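Local coordinates for xylulokinase (Brucella ovis, PDB 5VM1), which probably phosphorylates D-xylulose to D-xylulose 5-phosphate at the expense of ATP, as a sugar kinase of the FGGY family, at residues E395-R407 against T417-G429. Sequence-based numbering, arbitrary orientation.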
loop_
_atom_site.group_PDB
_atom_site.type_symbol
_atom_site.label_atom_id
_atom_site.label_comp_id
_atom_site.label_asym_id
_atom_site.label_seq_id
_atom_site.Cartn_x
_atom_site.Cartn_y
_atom_site.Cartn_z
ATOM N N GLU A 395 -2.330 -6.912 -18.730
ATOM C CA GLU A 395 -1.043 -7.313 -19.293
ATOM C C GLU A 395 -0.013 -6.279 -18.848
ATOM O O GLU A 395 -0.187 -5.082 -19.087
ATOM C CB GLU A 395 -1.138 -7.440 -20.819
ATOM C CG GLU A 395 0.156 -7.673 -21.609
ATOM C CD GLU A 395 -0.066 -7.379 -23.091
ATOM O OE1 GLU A 395 -0.783 -8.167 -23.744
ATOM O OE2 GLU A 395 0.417 -6.337 -23.601
ATOM N N ILE A 396 0.997 -6.722 -18.112
ATOM C CA ILE A 396 2.035 -5.828 -17.604
ATOM C C ILE A 396 3.156 -5.733 -18.643
ATOM O O ILE A 396 3.848 -6.717 -18.926
ATOM C CB ILE A 396 2.553 -6.309 -16.245
ATOM C CG1 ILE A 396 1.492 -6.060 -15.171
ATOM C CG2 ILE A 396 3.856 -5.618 -15.876
ATOM C CD1 ILE A 396 1.953 -6.391 -13.748
ATOM N N THR A 397 3.330 -4.550 -19.231
ATOM C CA THR A 397 4.356 -4.373 -20.260
ATOM C C THR A 397 5.677 -3.914 -19.652
ATOM O O THR A 397 6.706 -4.585 -19.787
ATOM C CB THR A 397 3.900 -3.356 -21.312
ATOM O OG1 THR A 397 3.538 -2.124 -20.669
ATOM C CG2 THR A 397 2.718 -3.899 -22.101
ATOM N N SER A 398 5.650 -2.773 -18.974
ATOM C CA SER A 398 6.804 -2.230 -18.283
ATOM C C SER A 398 6.535 -2.202 -16.785
ATOM O O SER A 398 5.423 -1.895 -16.334
ATOM C CB SER A 398 7.138 -0.833 -18.819
ATOM O OG SER A 398 6.096 0.089 -18.526
ATOM N N LEU A 399 7.579 -2.479 -16.024
ATOM C CA LEU A 399 7.529 -2.575 -14.580
ATOM C C LEU A 399 8.565 -1.637 -13.969
ATOM O O LEU A 399 9.686 -1.528 -14.469
ATOM C CB LEU A 399 7.772 -4.033 -14.156
ATOM C CG LEU A 399 7.492 -4.393 -12.704
ATOM C CD1 LEU A 399 6.078 -3.996 -12.265
ATOM C CD2 LEU A 399 7.737 -5.860 -12.498
ATOM N N THR A 400 8.174 -0.929 -12.907
ATOM C CA THR A 400 9.052 -0.013 -12.187
ATOM C C THR A 400 9.270 -0.513 -10.764
ATOM O O THR A 400 8.311 -0.900 -10.099
ATOM C CB THR A 400 8.435 1.358 -12.169
ATOM O OG1 THR A 400 8.078 1.704 -13.513
ATOM C CG2 THR A 400 9.401 2.366 -11.610
ATOM N N ALA A 401 10.527 -0.497 -10.286
ATOM C CA ALA A 401 10.890 -1.117 -9.005
ATOM C C ALA A 401 11.247 -0.090 -7.932
ATOM O O ALA A 401 12.063 0.806 -8.169
ATOM C CB ALA A 401 12.053 -2.096 -9.166
ATOM N N VAL A 402 10.646 -0.243 -6.744
ATOM C CA VAL A 402 10.939 0.580 -5.573
ATOM C C VAL A 402 11.030 -0.315 -4.344
ATOM O O VAL A 402 10.827 -1.525 -4.416
ATOM C CB VAL A 402 9.887 1.687 -5.348
ATOM C CG1 VAL A 402 9.818 2.568 -6.583
ATOM C CG2 VAL A 402 8.511 1.097 -4.933
ATOM N N GLY A 403 11.304 0.302 -3.200
ATOM C CA GLY A 403 11.417 -0.405 -1.943
ATOM C C GLY A 403 12.846 -0.797 -1.660
ATOM O O GLY A 403 13.725 -0.734 -2.520
ATOM N N GLY A 404 13.080 -1.216 -0.414
ATOM C CA GLY A 404 14.449 -1.461 0.024
ATOM C C GLY A 404 15.171 -2.488 -0.825
ATOM O O GLY A 404 16.308 -2.270 -1.256
ATOM N N GLY A 405 14.502 -3.602 -1.121
ATOM C CA GLY A 405 15.125 -4.650 -1.908
ATOM C C GLY A 405 15.529 -4.187 -3.288
ATOM O O GLY A 405 16.434 -4.776 -3.889
ATOM N N SER A 406 14.897 -3.123 -3.801
ATOM C CA SER A 406 15.283 -2.658 -5.129
ATOM C C SER A 406 16.676 -2.054 -5.145
ATOM O O SER A 406 17.169 -1.719 -6.223
ATOM C CB SER A 406 14.272 -1.640 -5.666
ATOM O OG SER A 406 14.392 -0.373 -5.026
ATOM N N ARG A 407 17.323 -1.918 -3.990
ATOM C CA ARG A 407 18.720 -1.508 -3.943
ATOM C C ARG A 407 19.682 -2.631 -4.297
ATOM O O ARG A 407 20.880 -2.376 -4.407
ATOM C CB ARG A 407 19.055 -0.948 -2.561
ATOM C CG ARG A 407 18.596 0.485 -2.408
ATOM C CD ARG A 407 18.687 0.949 -0.986
ATOM N NE ARG A 407 18.231 2.326 -0.849
ATOM C CZ ARG A 407 17.490 2.758 0.168
ATOM N NH1 ARG A 407 17.115 1.911 1.122
ATOM N NH2 ARG A 407 17.112 4.031 0.229
ATOM N N THR A 417 14.572 -11.155 -15.323
ATOM C CA THR A 417 14.708 -12.379 -16.086
ATOM C C THR A 417 13.590 -13.371 -15.773
ATOM O O THR A 417 13.160 -14.129 -16.660
ATOM C CB THR A 417 16.102 -12.954 -15.854
ATOM O OG1 THR A 417 17.064 -11.971 -16.279
ATOM C CG2 THR A 417 16.305 -14.290 -16.609
ATOM N N ALA A 418 13.064 -13.345 -14.548
ATOM C CA ALA A 418 11.970 -14.245 -14.222
ATOM C C ALA A 418 10.686 -13.844 -14.948
ATOM O O ALA A 418 9.908 -14.713 -15.355
ATOM C CB ALA A 418 11.769 -14.304 -12.706
ATOM N N LEU A 419 10.444 -12.535 -15.119
ATOM C CA LEU A 419 9.247 -12.020 -15.787
ATOM C C LEU A 419 9.430 -11.812 -17.277
ATOM O O LEU A 419 8.435 -11.748 -18.005
ATOM C CB LEU A 419 8.845 -10.664 -15.199
ATOM C CG LEU A 419 8.716 -10.556 -13.680
ATOM C CD1 LEU A 419 8.378 -9.147 -13.320
ATOM C CD2 LEU A 419 7.666 -11.506 -13.106
ATOM N N ASN A 420 10.673 -11.725 -17.735
ATOM C CA ASN A 420 10.999 -11.265 -19.083
ATOM C C ASN A 420 10.328 -9.923 -19.391
ATOM O O ASN A 420 9.765 -9.724 -20.470
ATOM C CB ASN A 420 10.633 -12.293 -20.150
ATOM C CG ASN A 420 11.430 -12.097 -21.423
ATOM O OD1 ASN A 420 12.479 -11.439 -21.409
ATOM N ND2 ASN A 420 10.925 -12.620 -22.535
ATOM N N VAL A 421 10.371 -9.000 -18.426
ATOM C CA VAL A 421 10.062 -7.584 -18.663
ATOM C C VAL A 421 11.239 -6.749 -18.165
ATOM O O VAL A 421 11.903 -7.130 -17.188
ATOM C CB VAL A 421 8.748 -7.127 -17.993
ATOM C CG1 VAL A 421 7.620 -8.112 -18.228
ATOM C CG2 VAL A 421 8.936 -6.889 -16.519
ATOM N N PRO A 422 11.591 -5.668 -18.855
ATOM C CA PRO A 422 12.557 -4.700 -18.299
ATOM C C PRO A 422 12.030 -4.027 -17.039
ATOM O O PRO A 422 10.831 -3.795 -16.899
ATOM C CB PRO A 422 12.727 -3.679 -19.431
ATOM C CG PRO A 422 11.473 -3.810 -20.232
ATOM C CD PRO A 422 11.112 -5.274 -20.187
ATOM N N ILE A 423 12.940 -3.675 -16.133
ATOM C CA ILE A 423 12.593 -2.999 -14.876
ATOM C C ILE A 423 13.284 -1.641 -14.844
ATOM O O ILE A 423 14.522 -1.570 -14.875
ATOM C CB ILE A 423 13.009 -3.807 -13.633
ATOM C CG1 ILE A 423 12.470 -5.231 -13.675
ATOM C CG2 ILE A 423 12.550 -3.089 -12.381
ATOM C CD1 ILE A 423 12.593 -5.911 -12.331
ATOM N N ALA A 424 12.494 -0.581 -14.671
ATOM C CA ALA A 424 13.008 0.782 -14.602
ATOM C C ALA A 424 13.299 1.160 -13.156
ATOM O O ALA A 424 12.437 1.037 -12.283
ATOM C CB ALA A 424 12.010 1.769 -15.203
ATOM N N LEU A 425 14.514 1.617 -12.915
ATOM C CA LEU A 425 14.943 2.057 -11.605
ATOM C C LEU A 425 14.956 3.585 -11.581
ATOM O O LEU A 425 15.632 4.208 -12.421
ATOM C CB LEU A 425 16.326 1.485 -11.315
ATOM C CG LEU A 425 16.835 1.571 -9.892
ATOM C CD1 LEU A 425 15.784 1.017 -8.943
ATOM C CD2 LEU A 425 18.104 0.766 -9.832
ATOM N N PRO A 426 14.186 4.230 -10.712
ATOM C CA PRO A 426 14.064 5.689 -10.771
ATOM C C PRO A 426 15.324 6.429 -10.356
ATOM O O PRO A 426 16.202 5.909 -9.661
ATOM C CB PRO A 426 12.925 5.988 -9.791
ATOM C CG PRO A 426 12.191 4.743 -9.680
ATOM C CD PRO A 426 13.165 3.632 -9.852
ATOM N N GLU A 427 15.386 7.687 -10.791
ATOM C CA GLU A 427 16.365 8.606 -10.238
ATOM C C GLU A 427 16.113 8.725 -8.734
ATOM O O GLU A 427 15.091 8.265 -8.204
ATOM C CB GLU A 427 16.295 9.969 -10.941
ATOM N N GLU A 428 17.102 9.245 -8.023
ATOM C CA GLU A 428 16.937 9.409 -6.591
ATOM C C GLU A 428 15.929 10.514 -6.278
ATOM O O GLU A 428 15.865 11.543 -6.960
ATOM C CB GLU A 428 18.280 9.692 -5.921
ATOM C CG GLU A 428 19.261 10.495 -6.751
ATOM C CD GLU A 428 20.689 10.198 -6.338
ATOM O OE1 GLU A 428 21.621 10.874 -6.837
ATOM O OE2 GLU A 428 20.869 9.277 -5.507
ATOM N N GLY A 429 15.097 10.261 -5.278
ATOM C CA GLY A 429 14.123 11.235 -4.839
ATOM C C GLY A 429 13.042 10.533 -4.047
ATOM O O GLY A 429 13.119 9.341 -3.789
#
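A424 is gripped at both backbone polar atoms by the neighbouring strand: its N donates to L399 O (3.0 Å), and its O accepts from A401 N (3.2 Å). These two bonds set a parallel register, L399 beside I423 and T400 beside A424. L399 O also receives a CA-H...O contact from I423 CA at 3.3 Å. On the face carrying L399 and I423, with CG anti to the backbone N (chi1 -168°), L399 carries its CD2 to L419 CD1, the two leucine side chains crossing at about a right angle; its CB lies against V421 CG2 (3.9 Å). The CG2 branch of I423 packs on A401 CB. On the other face, T400 turns its methyl CG2 to A424 O and to P426 CG (4.1 Å). At the end of the pairing, P426 CD lies 3.5 Å from A401 O. Strands 399-402 and 423-426, joined by helix 409-419, form a beta-alpha-beta unit in the C-terminal domain of this actin-like ATPase fold. From that helix, L412 covers A401 and L425, and I415 and A416 cover I423. Strand 259-263 pairs with 399-402 through backbone bonds of T400 and V402, and its A259 and V261 touch L399. Beyond the strand, G403 O accepts from both S406 N and S406 OG (2.6 Å), holding the glycine-rich turn, with S406 O loosely near L425 CD1.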